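Local coordinates for protein alpha-acetolactate decarboxylase (Bacillus subtilis subsp. subtilis str. 168, PDB 5XNE) that catalyses the decarboxylation of (2S)-2-acetolactate to (R)-acetoin, a step on the route from pyruvate to butanediol, and holds a zinc ion, at residues B[111-116]-B[152-157]. Sequence-based numbering, arbitrary orientation.
Sequences AIRIDG and RGTIVG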
# COMPACT_ATOMS: atom_id res chain seq x y z
N ALA B 111 14.02 4.39 5.50
CA ALA B 111 14.34 5.80 5.44
C ALA B 111 15.84 5.90 5.31
O ALA B 111 16.58 5.09 5.88
CB ALA B 111 13.86 6.53 6.67
N ILE B 112 16.30 6.87 4.54
CA ILE B 112 17.74 7.00 4.31
C ILE B 112 18.16 8.46 4.33
O ILE B 112 17.48 9.34 3.82
CB ILE B 112 18.15 6.33 2.99
CG1 ILE B 112 19.67 6.42 2.77
CG2 ILE B 112 17.44 6.96 1.83
CD1 ILE B 112 20.14 5.58 1.60
N ARG B 113 19.33 8.68 4.94
CA ARG B 113 19.88 10.01 5.12
C ARG B 113 21.36 10.01 4.79
O ARG B 113 22.10 9.12 5.22
CB ARG B 113 19.65 10.47 6.55
CG ARG B 113 20.14 11.84 6.86
CD ARG B 113 19.81 12.16 8.29
NE ARG B 113 20.46 13.39 8.70
CZ ARG B 113 20.17 14.03 9.82
NH1 ARG B 113 19.21 13.56 10.62
NH2 ARG B 113 20.82 15.14 10.12
N ILE B 114 21.76 10.99 4.00
CA ILE B 114 23.15 11.21 3.62
C ILE B 114 23.55 12.57 4.15
O ILE B 114 22.98 13.58 3.74
CB ILE B 114 23.33 11.23 2.09
CG1 ILE B 114 23.27 9.85 1.44
CG2 ILE B 114 24.63 11.80 1.76
CD1 ILE B 114 23.57 9.95 -0.05
N ASP B 115 24.54 12.63 5.05
CA ASP B 115 25.01 13.91 5.56
C ASP B 115 26.46 14.12 5.18
O ASP B 115 27.30 13.30 5.51
CB ASP B 115 24.86 13.99 7.07
CG ASP B 115 23.43 13.83 7.53
OD1 ASP B 115 22.66 14.80 7.44
OD2 ASP B 115 23.09 12.72 7.98
N GLY B 116 26.74 15.21 4.48
CA GLY B 116 28.12 15.48 4.12
C GLY B 116 28.26 16.47 3.00
O GLY B 116 27.49 17.43 2.91
N ARG B 152 27.62 21.45 1.03
CA ARG B 152 27.41 20.67 2.24
C ARG B 152 25.92 20.68 2.57
O ARG B 152 25.25 21.69 2.40
CB ARG B 152 28.23 21.26 3.40
CG ARG B 152 28.05 20.55 4.74
CD ARG B 152 28.90 21.22 5.82
NE ARG B 152 28.62 22.65 5.89
CZ ARG B 152 28.40 23.33 7.01
NH1 ARG B 152 28.43 22.71 8.18
NH2 ARG B 152 28.15 24.63 6.96
N GLY B 153 25.41 19.54 3.03
CA GLY B 153 24.01 19.47 3.42
C GLY B 153 23.56 18.04 3.66
O GLY B 153 24.35 17.16 4.01
N THR B 154 22.27 17.80 3.43
CA THR B 154 21.67 16.52 3.74
C THR B 154 20.75 16.09 2.62
O THR B 154 19.89 16.86 2.21
CB THR B 154 20.86 16.59 5.05
OG1 THR B 154 21.74 16.92 6.14
CG2 THR B 154 20.16 15.26 5.36
N ILE B 155 20.95 14.88 2.12
CA ILE B 155 19.97 14.23 1.25
C ILE B 155 19.19 13.26 2.12
O ILE B 155 19.76 12.51 2.89
CB ILE B 155 20.62 13.48 0.09
CG1 ILE B 155 21.26 14.47 -0.90
CG2 ILE B 155 19.60 12.59 -0.62
CD1 ILE B 155 21.97 13.82 -2.07
N VAL B 156 17.87 13.30 2.00
CA VAL B 156 17.00 12.53 2.86
C VAL B 156 15.77 12.04 2.09
O VAL B 156 15.21 12.77 1.27
CB VAL B 156 16.60 13.40 4.04
CG1 VAL B 156 16.25 14.66 3.51
CG2 VAL B 156 15.39 12.96 4.65
N GLY B 157 15.37 10.81 2.36
CA GLY B 157 14.18 10.29 1.70
C GLY B 157 13.96 8.84 2.03
O GLY B 157 14.31 8.38 3.12
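Asp115 and Thr154 face each other as a non-hydrogen-bonded pair of two antiparallel strands, their side chains running alongside each other in the same direction, and Thr154 OG1 donates to Asp115 OD1 over 2.7 Å, nearly along the C-O axis of that oxygen. The hydroxyl reaches it because OG1 lies anti to the carbonyl carbon (chi1 -62°), while Thr154 CG2 touches Arg113. Arg113 leaves the same face fully extended. Its CB runs past Ile155 O, and its CG rests on Thr154 CG2 at 3.7 Å. Arg113 NE bonds Asp115 OD1 at 2.9 Å on the syn lone pair, in the guanidinium plane. At the tip, NH2 meets OD1 from above the carboxylate plane and NH1 forms a salt bridge with Asp49. Three donors thus converge on OD1, fixing the carboxylate's rotation. An asparagine here would probably weaken this grip, leaving the Arg113 charge without one of its two carboxylate partners. Beneath, paired backbone hydrogen bonds join Ile112 to Gly157, Ile114 to Ile155 and Gly116 to Gly153; the shortest is Ile114 N to Ile155 O, 2.7 Å. On the opposite face from Asp115, Ile114 CB and Ile155 CB meet at 4.1 Å. Gly116, at the bend, has backbone angles at which a CB would collide with Asp115 O. Strand 109-115 is flanked by 195-208 and strand 151-160 by 171-178, which carries zinc ligands His173 and His175; Phe48 of strand 44-48 covers Arg113, Thr154 and Val156, whereas Leu174 packs against Ile112 and Ile155.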